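PDB 3AIZ: DNA polymerase sliding clamp C, which acts as a sliding-clamp subunit, helping form a ring around DNA that serves as a moving platform and tethers the polymerase and other processing proteins during replication. Local coordinates for residues D9-S12 against Y13-T17; V69-E72 against D73-V77; T80-K83 against N84-L87; L135-T138 against F139-I143; E177-T180 against E181-G184. All coordinates share one frame; numbering follows the deposited sequence.

Interaction 1 (D9-S12 against Y13-T17); sequences DAFS and YIFRT. With SO4 (sulfate ion), chain G.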
loop_
_atom_site.group_PDB
_atom_site.type_symbol
_atom_site.label_atom_id
_atom_site.label_comp_id
_atom_site.label_asym_id
_atom_site.label_seq_id
_atom_site.Cartn_x
_atom_site.Cartn_y
_atom_site.Cartn_z
ATOM N N ASP C 9 -15.107 -3.827 28.378
ATOM C CA ASP C 9 -14.175 -3.746 27.257
ATOM C C ASP C 9 -12.797 -3.307 27.737
ATOM O O ASP C 9 -11.787 -3.942 27.431
ATOM C CB ASP C 9 -14.691 -2.778 26.191
ATOM C CG ASP C 9 -13.833 -2.779 24.939
ATOM O OD1 ASP C 9 -13.363 -3.865 24.539
ATOM O OD2 ASP C 9 -13.632 -1.696 24.351
ATOM N N ALA C 10 -12.761 -2.214 28.491
ATOM C CA ALA C 10 -11.514 -1.718 29.054
ATOM C C ALA C 10 -11.008 -2.688 30.114
ATOM O O ALA C 10 -9.825 -3.025 30.152
ATOM C CB ALA C 10 -11.715 -0.334 29.649
ATOM N N PHE C 11 -11.924 -3.138 30.964
ATOM C CA PHE C 11 -11.602 -4.066 32.041
ATOM C C PHE C 11 -10.810 -5.275 31.545
ATOM O O PHE C 11 -9.909 -5.757 32.227
ATOM C CB PHE C 11 -12.886 -4.526 32.735
ATOM C CG PHE C 11 -12.655 -5.445 33.899
ATOM C CD1 PHE C 11 -12.436 -4.937 35.168
ATOM C CD2 PHE C 11 -12.669 -6.820 33.728
ATOM C CE1 PHE C 11 -12.229 -5.780 36.242
ATOM C CE2 PHE C 11 -12.462 -7.668 34.799
ATOM C CZ PHE C 11 -12.242 -7.147 36.057
ATOM N N SER C 12 -11.147 -5.757 30.353
ATOM C CA SER C 12 -10.504 -6.947 29.810
ATOM C C SER C 12 -9.032 -6.709 29.483
ATOM O O SER C 12 -8.210 -7.620 29.592
ATOM C CB SER C 12 -11.245 -7.440 28.565
ATOM O OG SER C 12 -11.161 -6.497 27.512
ATOM N N TYR C 13 -8.703 -5.485 29.087
ATOM C CA TYR C 13 -7.335 -5.155 28.691
ATOM C C TYR C 13 -6.348 -5.199 29.857
ATOM O O TYR C 13 -5.143 -5.335 29.650
ATOM C CB TYR C 13 -7.283 -3.797 27.989
ATOM C CG TYR C 13 -7.637 -3.865 26.519
ATOM C CD1 TYR C 13 -8.945 -3.685 26.090
ATOM C CD2 TYR C 13 -6.662 -4.119 25.563
ATOM C CE1 TYR C 13 -9.270 -3.751 24.749
ATOM C CE2 TYR C 13 -6.978 -4.186 24.221
ATOM C CZ TYR C 13 -8.282 -4.001 23.818
ATOM O OH TYR C 13 -8.602 -4.067 22.481
ATOM N N ILE C 14 -6.862 -5.081 31.077
ATOM C CA ILE C 14 -6.028 -5.221 32.264
ATOM C C ILE C 14 -5.411 -6.615 32.295
ATOM O O ILE C 14 -4.253 -6.789 32.675
ATOM C CB ILE C 14 -6.838 -5.012 33.559
ATOM C CG1 ILE C 14 -7.466 -3.617 33.584
ATOM C CG2 ILE C 14 -5.957 -5.221 34.780
ATOM C CD1 ILE C 14 -8.294 -3.348 34.822
ATOM N N PHE C 15 -6.198 -7.603 31.883
ATOM C CA PHE C 15 -5.777 -8.998 31.916
ATOM C C PHE C 15 -5.018 -9.387 30.653
ATOM O O PHE C 15 -4.211 -10.317 30.664
ATOM C CB PHE C 15 -6.988 -9.906 32.125
ATOM C CG PHE C 15 -7.717 -9.643 33.408
ATOM C CD1 PHE C 15 -8.634 -8.610 33.498
ATOM C CD2 PHE C 15 -7.478 -10.418 34.529
ATOM C CE1 PHE C 15 -9.300 -8.359 34.680
ATOM C CE2 PHE C 15 -8.142 -10.172 35.715
ATOM C CZ PHE C 15 -9.054 -9.142 35.790
ATOM N N ARG C 16 -5.276 -8.670 29.566
ATOM C CA ARG C 16 -4.533 -8.878 28.331
ATOM C C ARG C 16 -3.110 -8.347 28.488
ATOM O O ARG C 16 -2.172 -8.869 27.885
ATOM C CB ARG C 16 -5.244 -8.200 27.160
ATOM C CG ARG C 16 -6.685 -8.652 26.983
ATOM C CD ARG C 16 -7.365 -7.929 25.838
ATOM N NE ARG C 16 -6.710 -8.189 24.561
ATOM C CZ ARG C 16 -7.151 -7.739 23.392
ATOM N NH1 ARG C 16 -8.255 -7.004 23.338
ATOM N NH2 ARG C 16 -6.493 -8.023 22.277
ATOM N N THR C 17 -2.957 -7.311 29.307
ATOM C CA THR C 17 -1.637 -6.791 29.641
ATOM C C THR C 17 -0.862 -7.825 30.447
ATOM O O THR C 17 0.311 -8.085 30.179
ATOM C CB THR C 17 -1.722 -5.492 30.466
ATOM O OG1 THR C 17 -2.348 -4.464 29.691
ATOM C CG2 THR C 17 -0.332 -5.031 30.870
HETATM S S SO4 G . -3.341 -9.670 22.628
HETATM O O1 SO4 G . -2.042 -9.513 23.279
HETATM O O2 SO4 G . -4.331 -10.097 23.615
HETATM O O3 SO4 G . -3.748 -8.395 22.043
HETATM O O4 SO4 G . -3.237 -10.676 21.574
#

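Interaction 2 (V69-E72 against D73-V77); sequences VKLE and DFTDV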
loop_
_atom_site.group_PDB
_atom_site.type_symbol
_atom_site.label_atom_id
_atom_site.label_comp_id
_atom_site.label_asym_id
_atom_site.label_seq_id
_atom_site.Cartn_x
_atom_site.Cartn_y
_atom_site.Cartn_z
ATOM N N VAL C 69 -6.623 -18.800 38.234
ATOM C CA VAL C 69 -7.126 -19.270 36.950
ATOM C C VAL C 69 -6.113 -19.027 35.836
ATOM O O VAL C 69 -5.450 -17.992 35.806
ATOM C CB VAL C 69 -8.459 -18.585 36.586
ATOM C CG1 VAL C 69 -8.279 -17.074 36.505
ATOM C CG2 VAL C 69 -9.002 -19.135 35.277
ATOM N N LYS C 70 -5.988 -19.991 34.929
ATOM C CA LYS C 70 -5.117 -19.836 33.771
ATOM C C LYS C 70 -5.528 -18.591 32.991
ATOM O O LYS C 70 -6.649 -18.503 32.493
ATOM C CB LYS C 70 -5.186 -21.073 32.874
ATOM C CG LYS C 70 -4.270 -21.011 31.662
ATOM C CD LYS C 70 -4.479 -22.205 30.745
ATOM C CE LYS C 70 -3.599 -22.111 29.507
ATOM N NZ LYS C 70 -3.883 -23.201 28.532
ATOM N N LEU C 71 -4.615 -17.632 32.888
ATOM C CA LEU C 71 -4.933 -16.330 32.311
ATOM C C LEU C 71 -5.344 -16.396 30.839
ATOM O O LEU C 71 -6.177 -15.613 30.389
ATOM C CB LEU C 71 -3.757 -15.368 32.494
ATOM C CG LEU C 71 -4.034 -13.889 32.224
ATOM C CD1 LEU C 71 -5.156 -13.382 33.112
ATOM C CD2 LEU C 71 -2.775 -13.070 32.434
ATOM N N GLU C 72 -4.759 -17.328 30.092
ATOM C CA GLU C 72 -5.043 -17.443 28.662
ATOM C C GLU C 72 -6.517 -17.740 28.384
ATOM O O GLU C 72 -7.146 -17.090 27.548
ATOM C CB GLU C 72 -4.165 -18.517 28.018
ATOM C CG GLU C 72 -4.396 -18.681 26.524
ATOM C CD GLU C 72 -3.649 -19.865 25.941
ATOM O OE1 GLU C 72 -2.801 -20.445 26.653
ATOM O OE2 GLU C 72 -3.910 -20.216 24.770
ATOM N N ASP C 73 -7.061 -18.731 29.083
ATOM C CA ASP C 73 -8.458 -19.106 28.917
ATOM C C ASP C 73 -9.378 -17.982 29.369
ATOM O O ASP C 73 -10.391 -17.698 28.728
ATOM C CB ASP C 73 -8.763 -20.378 29.705
ATOM C CG ASP C 73 -7.990 -21.575 29.196
ATOM O OD1 ASP C 73 -7.615 -21.574 28.003
ATOM O OD2 ASP C 73 -7.760 -22.514 29.986
ATOM N N PHE C 74 -9.017 -17.349 30.480
ATOM C CA PHE C 74 -9.804 -16.258 31.036
ATOM C C PHE C 74 -9.799 -15.052 30.104
ATOM O O PHE C 74 -10.791 -14.333 29.998
ATOM C CB PHE C 74 -9.266 -15.865 32.413
ATOM C CG PHE C 74 -10.061 -14.789 33.093
ATOM C CD1 PHE C 74 -11.361 -15.026 33.505
ATOM C CD2 PHE C 74 -9.506 -13.545 33.332
ATOM C CE1 PHE C 74 -12.095 -14.038 34.136
ATOM C CE2 PHE C 74 -10.232 -12.555 33.964
ATOM C CZ PHE C 74 -11.529 -12.801 34.367
ATOM N N THR C 75 -8.677 -14.841 29.426
ATOM C CA THR C 75 -8.548 -13.727 28.495
ATOM C C THR C 75 -9.180 -14.063 27.145
ATOM O O THR C 75 -9.658 -13.178 26.436
ATOM C CB THR C 75 -7.072 -13.323 28.304
ATOM O OG1 THR C 75 -6.540 -12.861 29.551
ATOM C CG2 THR C 75 -6.947 -12.215 27.273
ATOM N N ASP C 76 -9.187 -15.348 26.798
ATOM C CA ASP C 76 -9.815 -15.798 25.559
ATOM C C ASP C 76 -11.302 -15.456 25.526
ATOM O O ASP C 76 -11.854 -15.169 24.465
ATOM C CB ASP C 76 -9.616 -17.304 25.357
ATOM C CG ASP C 76 -8.303 -17.635 24.667
ATOM O OD1 ASP C 76 -7.658 -16.707 24.132
ATOM O OD2 ASP C 76 -7.920 -18.824 24.652
ATOM N N VAL C 77 -11.949 -15.490 26.688
ATOM C CA VAL C 77 -13.369 -15.166 26.766
ATOM C C VAL C 77 -13.577 -13.673 26.978
ATOM O O VAL C 77 -14.631 -13.133 26.645
ATOM C CB VAL C 77 -14.088 -15.950 27.886
ATOM C CG1 VAL C 77 -13.785 -17.436 27.773
ATOM C CG2 VAL C 77 -13.684 -15.424 29.250
#

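Interaction 3 (T80-K83 against N84-L87); sequences TVTK and NDSL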
loop_
_atom_site.group_PDB
_atom_site.type_symbol
_atom_site.label_atom_id
_atom_site.label_comp_id
_atom_site.label_asym_id
_atom_site.label_seq_id
_atom_site.Cartn_x
_atom_site.Cartn_y
_atom_site.Cartn_z
ATOM N N THR C 80 -13.884 -11.572 23.834
ATOM C CA THR C 80 -15.151 -11.698 23.124
ATOM C C THR C 80 -16.198 -10.708 23.623
ATOM O O THR C 80 -17.375 -10.821 23.281
ATOM C CB THR C 80 -15.724 -13.124 23.236
ATOM O OG1 THR C 80 -16.289 -13.318 24.538
ATOM C CG2 THR C 80 -14.635 -14.157 22.994
ATOM N N VAL C 81 -15.773 -9.743 24.432
ATOM C CA VAL C 81 -16.694 -8.734 24.945
ATOM C C VAL C 81 -16.850 -7.587 23.954
ATOM O O VAL C 81 -15.904 -7.222 23.255
ATOM C CB VAL C 81 -16.241 -8.171 26.308
ATOM C CG1 VAL C 81 -16.037 -9.299 27.307
ATOM C CG2 VAL C 81 -14.971 -7.351 26.153
ATOM N N THR C 82 -18.052 -7.026 23.895
ATOM C CA THR C 82 -18.330 -5.905 23.010
ATOM C C THR C 82 -18.344 -4.598 23.794
ATOM O O THR C 82 -17.981 -4.564 24.970
ATOM C CB THR C 82 -19.680 -6.076 22.295
ATOM O OG1 THR C 82 -20.739 -6.060 23.259
ATOM C CG2 THR C 82 -19.713 -7.389 21.532
ATOM N N LYS C 83 -18.764 -3.523 23.135
ATOM C CA LYS C 83 -18.838 -2.215 23.774
ATOM C C LYS C 83 -19.980 -2.163 24.783
ATOM O O LYS C 83 -19.856 -1.553 25.845
ATOM C CB LYS C 83 -19.023 -1.119 22.723
ATOM C CG LYS C 83 -17.912 -1.045 21.686
ATOM C CD LYS C 83 -16.601 -0.584 22.302
ATOM C CE LYS C 83 -15.535 -0.381 21.236
ATOM N NZ LYS C 83 -14.271 0.165 21.808
ATOM N N ASN C 84 -21.091 -2.811 24.444
ATOM C CA ASN C 84 -22.283 -2.787 25.285
ATOM C C ASN C 84 -22.478 -4.067 26.096
ATOM O O ASN C 84 -23.605 -4.433 26.433
ATOM C CB ASN C 84 -23.527 -2.500 24.438
ATOM C CG ASN C 84 -23.700 -3.489 23.299
ATOM O OD1 ASN C 84 -23.820 -4.694 23.520
ATOM N ND2 ASN C 84 -23.718 -2.981 22.071
ATOM N N ASP C 85 -21.376 -4.742 26.403
ATOM C CA ASP C 85 -21.418 -5.951 27.219
ATOM C C ASP C 85 -21.148 -5.640 28.682
ATOM O O ASP C 85 -20.208 -4.917 29.006
ATOM C CB ASP C 85 -20.392 -6.971 26.725
ATOM C CG ASP C 85 -20.968 -7.938 25.716
ATOM O OD1 ASP C 85 -22.195 -8.172 25.751
ATOM O OD2 ASP C 85 -20.194 -8.470 24.895
ATOM N N SER C 86 -21.978 -6.187 29.562
ATOM C CA SER C 86 -21.729 -6.114 30.995
ATOM C C SER C 86 -21.141 -7.444 31.451
ATOM O O SER C 86 -21.508 -8.498 30.934
ATOM C CB SER C 86 -23.016 -5.801 31.760
ATOM O OG SER C 86 -24.009 -6.785 31.521
ATOM N N LEU C 87 -20.225 -7.395 32.410
ATOM C CA LEU C 87 -19.526 -8.600 32.842
ATOM C C LEU C 87 -19.867 -8.985 34.278
ATOM O O LEU C 87 -20.071 -8.123 35.130
ATOM C CB LEU C 87 -18.015 -8.424 32.677
ATOM C CG LEU C 87 -17.139 -9.644 32.961
ATOM C CD1 LEU C 87 -16.056 -9.777 31.905
ATOM C CD2 LEU C 87 -16.533 -9.566 34.354
#

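Interaction 4 (L135-T138 against F139-I143); sequences LTVT and FTDII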
loop_
_atom_site.group_PDB
_atom_site.type_symbol
_atom_site.label_atom_id
_atom_site.label_comp_id
_atom_site.label_asym_id
_atom_site.label_seq_id
_atom_site.Cartn_x
_atom_site.Cartn_y
_atom_site.Cartn_z
ATOM N N LEU C 135 -0.615 11.440 30.600
ATOM C CA LEU C 135 -1.750 10.738 30.015
ATOM C C LEU C 135 -1.335 9.337 29.599
ATOM O O LEU C 135 -0.336 9.161 28.898
ATOM C CB LEU C 135 -2.289 11.490 28.799
ATOM C CG LEU C 135 -3.295 12.610 29.049
ATOM C CD1 LEU C 135 -3.757 13.183 27.723
ATOM C CD2 LEU C 135 -4.479 12.095 29.848
ATOM N N THR C 136 -2.100 8.341 30.031
ATOM C CA THR C 136 -1.807 6.960 29.679
ATOM C C THR C 136 -1.761 6.797 28.164
ATOM O O THR C 136 -0.907 6.093 27.631
ATOM C CB THR C 136 -2.841 5.991 30.272
ATOM O OG1 THR C 136 -2.844 6.112 31.700
ATOM C CG2 THR C 136 -2.508 4.556 29.888
ATOM N N VAL C 137 -2.680 7.463 27.473
ATOM C CA VAL C 137 -2.719 7.409 26.018
ATOM C C VAL C 137 -1.444 7.996 25.415
ATOM O O VAL C 137 -0.827 7.390 24.541
ATOM C CB VAL C 137 -3.960 8.132 25.449
ATOM C CG1 VAL C 137 -4.130 9.497 26.100
ATOM C CG2 VAL C 137 -3.856 8.258 23.939
ATOM N N THR C 138 -1.049 9.171 25.894
ATOM C CA THR C 138 0.169 9.817 25.418
ATOM C C THR C 138 1.389 8.946 25.694
ATOM O O THR C 138 2.267 8.802 24.843
ATOM C CB THR C 138 0.379 11.188 26.086
ATOM O OG1 THR C 138 -0.759 12.024 25.844
ATOM C CG2 THR C 138 1.625 11.862 25.537
ATOM N N PHE C 139 1.435 8.363 26.887
ATOM C CA PHE C 139 2.575 7.553 27.296
ATOM C C PHE C 139 2.654 6.241 26.524
ATOM O O PHE C 139 3.714 5.879 26.013
ATOM C CB PHE C 139 2.532 7.275 28.801
ATOM C CG PHE C 139 3.639 6.382 29.281
ATOM C CD1 PHE C 139 4.936 6.856 29.380
ATOM C CD2 PHE C 139 3.384 5.067 29.634
ATOM C CE1 PHE C 139 5.957 6.036 29.820
ATOM C CE2 PHE C 139 4.402 4.242 30.076
ATOM C CZ PHE C 139 5.689 4.727 30.169
ATOM N N THR C 140 1.532 5.534 26.444
ATOM C CA THR C 140 1.488 4.252 25.748
ATOM C C THR C 140 1.840 4.398 24.267
ATOM O O THR C 140 2.579 3.579 23.719
ATOM C CB THR C 140 0.121 3.557 25.906
ATOM O OG1 THR C 140 -0.928 4.454 25.521
ATOM C CG2 THR C 140 -0.091 3.126 27.350
ATOM N N ASP C 141 1.314 5.440 23.626
ATOM C CA ASP C 141 1.670 5.740 22.242
ATOM C C ASP C 141 3.185 5.755 22.077
ATOM O O ASP C 141 3.733 5.077 21.210
ATOM C CB ASP C 141 1.094 7.093 21.813
ATOM C CG ASP C 141 -0.373 7.014 21.433
ATOM O OD1 ASP C 141 -0.848 5.906 21.106
ATOM O OD2 ASP C 141 -1.049 8.065 21.449
ATOM N N ILE C 142 3.855 6.534 22.919
ATOM C CA ILE C 142 5.308 6.635 22.887
ATOM C C ILE C 142 5.956 5.279 23.140
ATOM O O ILE C 142 6.970 4.941 22.533
ATOM C CB ILE C 142 5.814 7.656 23.922
ATOM C CG1 ILE C 142 5.298 9.054 23.574
ATOM C CG2 ILE C 142 7.335 7.642 23.995
ATOM C CD1 ILE C 142 5.763 10.132 24.523
ATOM N N ILE C 143 5.356 4.504 24.035
ATOM C CA ILE C 143 5.851 3.170 24.348
ATOM C C ILE C 143 5.744 2.239 23.141
ATOM O O ILE C 143 6.672 1.484 22.843
ATOM C CB ILE C 143 5.099 2.564 25.543
ATOM C CG1 ILE C 143 5.398 3.368 26.805
ATOM C CG2 ILE C 143 5.504 1.123 25.750
ATOM C CD1 ILE C 143 6.877 3.474 27.108
#

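Interaction 5 (E177-T180 against E181-G184); sequences ELST and ENGG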
loop_
_atom_site.group_PDB
_atom_site.type_symbol
_atom_site.label_atom_id
_atom_site.label_comp_id
_atom_site.label_asym_id
_atom_site.label_seq_id
_atom_site.Cartn_x
_atom_site.Cartn_y
_atom_site.Cartn_z
ATOM N N GLU C 177 11.586 13.091 24.065
ATOM C CA GLU C 177 11.435 13.990 25.201
ATOM C C GLU C 177 9.980 14.122 25.632
ATOM O O GLU C 177 9.098 14.364 24.809
ATOM C CB GLU C 177 11.998 15.372 24.866
ATOM C CG GLU C 177 11.640 16.449 25.877
ATOM C CD GLU C 177 12.012 17.842 25.403
ATOM O OE1 GLU C 177 12.727 17.957 24.385
ATOM O OE2 GLU C 177 11.585 18.822 26.050
ATOM N N LEU C 178 9.738 13.958 26.928
ATOM C CA LEU C 178 8.422 14.204 27.502
ATOM C C LEU C 178 8.532 15.315 28.535
ATOM O O LEU C 178 9.426 15.297 29.380
ATOM C CB LEU C 178 7.859 12.942 28.160
ATOM C CG LEU C 178 7.504 11.741 27.284
ATOM C CD1 LEU C 178 8.755 11.051 26.768
ATOM C CD2 LEU C 178 6.649 10.764 28.072
ATOM N N SER C 179 7.622 16.278 28.467
ATOM C CA SER C 179 7.643 17.406 29.388
ATOM C C SER C 179 6.294 18.102 29.420
ATOM O O SER C 179 5.442 17.861 28.567
ATOM C CB SER C 179 8.726 18.403 28.980
ATOM O OG SER C 179 8.473 18.928 27.688
ATOM N N THR C 180 6.101 18.966 30.411
ATOM C CA THR C 180 4.892 19.773 30.485
ATOM C C THR C 180 4.864 20.744 29.311
ATOM O O THR C 180 3.801 21.205 28.894
ATOM C CB THR C 180 4.827 20.564 31.795
ATOM O OG1 THR C 180 5.999 21.378 31.915
ATOM C CG2 THR C 180 4.756 19.616 32.981
ATOM N N GLU C 181 6.047 21.041 28.783
ATOM C CA GLU C 181 6.195 21.926 27.636
ATOM C C GLU C 181 5.521 21.355 26.390
ATOM O O GLU C 181 4.685 22.015 25.771
ATOM C CB GLU C 181 7.679 22.184 27.362
ATOM C CG GLU C 181 7.971 22.849 26.024
ATOM C CD GLU C 181 9.460 23.037 25.780
ATOM O OE1 GLU C 181 9.864 23.135 24.600
ATOM O OE2 GLU C 181 10.228 23.082 26.766
ATOM N N ASN C 182 5.887 20.130 26.027
ATOM C CA ASN C 182 5.341 19.498 24.828
ATOM C C ASN C 182 4.124 18.617 25.107
ATOM O O ASN C 182 3.723 17.815 24.264
ATOM C CB ASN C 182 6.421 18.701 24.089
ATOM C CG ASN C 182 6.962 17.542 24.906
ATOM O OD1 ASN C 182 6.396 17.172 25.936
ATOM N ND2 ASN C 182 8.062 16.958 24.445
ATOM N N GLY C 183 3.543 18.771 26.292
ATOM C CA GLY C 183 2.340 18.044 26.654
ATOM C C GLY C 183 2.579 16.582 26.975
ATOM O O GLY C 183 1.646 15.856 27.319
ATOM N N GLY C 184 3.829 16.147 26.860
ATOM C CA GLY C 184 4.189 14.773 27.160
ATOM C C GLY C 184 3.877 14.396 28.596
ATOM O O GLY C 184 3.338 13.322 28.864
#

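Interaction 1 (D9-S12 against Y13-T17)
Phe11 and Phe15, one turn apart on helix 8-18, make the tightly packed side of this contact. CE2 and CZ of Phe11 meet CE1 and CZ of Phe15, and the rings are tilted at 47° with their centroids 5.1 Å apart, an oblique pair. They converge because they leave the helix differently: Phe11 sends CG opposite its backbone N (chi1 -178°), whereas Phe15 sends CG opposite its carbonyl carbon (chi1 -60°). Ile14 adds its CD1 at 4.4 Å from Phe11 CD1. Bulky apolar residues suit this face, which rests on Ile25 and Leu27 of strand 24-29 and on Ile49 and Ile51 of strand 45-52.

Between the two sides, the buried Ser12 O accepts from both Arg16 N, 3.1 Å away in the carbonyl plane, and Phe15 N, which sits above that plane. The Ser12 hydroxyl turns back to donate to Asp9 O, so the small polar side chain is satisfied by its own helix.

The looser side carries partly exposed polar residues. Arg16 CD lies over one face of the Tyr13 ring, offset to the rim, and the guanidinium turns its edge to a sulfate, probably from the crystallisation liquor: NE reaches O2 at 3.2 Å and NH2 reaches O3 at 2.8 Å. The anion may mark a phosphate site; an amphipathic, strand-backed helix with such a basic residue is consistent with the DNA-facing helices of sliding clamps.

Interaction 2 (V69-E72 against D73-V77)
Thr75 lies across Leu71 and grips its carbonyl twice. A chi1 of -63° sets its hydroxyl beside its own backbone N, with OG1 2.9 Å from Leu71 O, while Thr75 N donates to the same oxygen at 2.8 Å; the two donors arrive from opposite faces of the carbonyl plane. Threonine suits a buried helical position like this because the helix itself takes up its hydroxyl.

Leu71 brings its CD1 to the edge of the Phe74 ring, near the ring plane and 4.4 Å from CD2. Val69 CG2 lies 4.4 Å from Phe74 CB. These apolar groups make the inner side.

The outer side is charged. Glu72 and Asp76 run side by side in the same direction with their carboxylates turned 82° apart; OE2 of Glu72 is 4.2 Å from OD2 of Asp76, close enough that each probably disfavours the other's charge. Lys70, stretched full length, offsets this by a salt bridge from NZ to Glu72 OE1 at 3.5 Å. Its CD also passes 3.4 Å from Asp73 OD2. Acids near a helix N terminus are probably favoured by the helix dipole as well.

The turn leads from strand 65-70, bonded through Val69 to Ile25 of strand 24-29, into helix 71-78, which packs against helix 8-18. Val69, Asp73 and Val77 touch Phe111 of strand 106-111, and Asp76 and Val77 pack on Leu152 of the neighbouring clamp B subunit.

Interaction 3 (T80-K83 against N84-L87)
A chi1 of -92° swings the Asp85 carboxylate back over the turn to Thr82, whose hydroxyl a chi1 of 64° sets between its backbone N and carbonyl carbon. There OD2 of Asp85 accepts a hydrogen bond from Thr82 N at 2.8 Å, with an N-H...O angle of 155°. The amide approaches on the anti side of the carboxylate, tilted out of its plane. Thr82 OG1 also lies 3.0 Å from this oxygen, and CG2 is 3.6 Å away, so both branches of the threonine lie beside it.

Lys83 and Asn84, at the exposed tip, carry the chain round from the loop after helix 71-78 into strand 86-91, and polar side chains suit their solvent-facing place. Lys83 reaches away to a salt bridge with Asp9 of helix 8-18. Val81 instead is apolar, and packs on Leu101 and Ser12.

Asp85 is buried, yet its OD2 has a second charged partner in Arg107. With a backbone amide and a guanidinium both serving that one oxygen, the side chain is probably kept ionised, its negative charge joining the turn to strand 106-111.

Interaction 4 (L135-T138 against F139-I143)
Thr140 O-H and N-H both bond to Thr136 O in the first turns of helix 136-149, one of the helices of the clamp's C-terminal domain. OG1 lies 2.7 Å from Thr136 O and Thr140 N lies 2.8 Å from it, the two donors coming from opposite faces of the carbonyl plane. A chi1 of 53° sets the Thr140 hydroxyl between the backbone N and the carbonyl carbon, within reach of the preceding turn.

The backbone continues the pattern. Phe139 N donates to Leu135 O at 2.8 Å, which starts the helix from the N-cap residue, and Asp141 N donates to Val137 O at 3.0 Å. One residue on, the bond from Ile142 N to Thr138 O is weak.

Two side chains have polar partners beyond the helix. Thr136 OG1, at a buried position, bonds to Ser212 OG. On the exposed flank Asp141 OD1 forms a salt bridge with Arg209, and Val137 and Asp141 point the same way, with CG2 of the valine 3.8 Å from OD2 of the aspartate.

On the buried flank Phe139 suits a site walled by strands, fitting among Val215, Ile217, Leu227 and Tyr229, while Ile143 CG1 lies over one face of its ring. Thr136 and Thr140 also touch through their methyls, CG2 to CG2, at 3.8 Å.

Interaction 5 (E177-T180 against E181-G184)
Asn182 reaches back across its own turn and uses both ends of its amide on backbone groups before and after it. OD1 accepts from Ser179 N at 3.0 Å and from Gly184 N at 2.9 Å, the two amides approaching from opposite faces of the carbonyl plane, while ND2 donates to Glu177 O at 2.8 Å. That last donor stands well above the plane of the Glu177 carbonyl. The fold-back follows from a chi1 of 64°, which sets the Asn182 CG between the backbone N and the carbonyl carbon. Asparagine is well suited to the place because one short, flat group supplies an acceptor and a donor together.

Ser179 answers in the other direction: its OG accepts from Asn182 N at 3.3 Å, a nearly straight bond with an angle of 164°. Serine and asparagine therefore each receive an N-H from the other's backbone.

The bond from Gly184 N to Asn182 OD1 makes an Asx turn, and it shapes the loop that follows strand 172-178. This is an outermost strand of its sheet within the chain, and the backbone of Glu177 bonds to the neighbouring clamp B subunit, as expected of the sheet-extending interfaces of PCNA rings.

Both glycines fit the path. Gly183 has a positive phi of 75°, comfortable for a residue lacking CB, and at Gly184, whose CA lies 4.2 Å from Leu178 CB, a CB would run into Leu178 CA. On the outer side, OE2 of Glu177 and OE2 of Glu181 lie 4.5 Å apart; Lys162 forms a salt bridge with Glu181 and a weaker, longer ion pair with Glu177.

All five contacts are local and follow one another along the chain, so none nests within or crosses another. Interaction 1 lies in helix 8-18; interaction 2 turns strand 65-70 into helix 71-78 and packs on it, Phe15 meeting Phe74 edge-to-face. Interaction 3 follows shortly after, closing the turn into strand 86-91, and its Val81 lies against Asp9 of interaction 1. These three belong to the N-terminal domain. In the C-terminal domain, interaction 4 opens helix 136-149 and interaction 5 closes the loop after strand 172-178; they touch through Ile142 and Leu178. Interactions 1 and 4 approach to about 8 Å between nearest atoms, without touching.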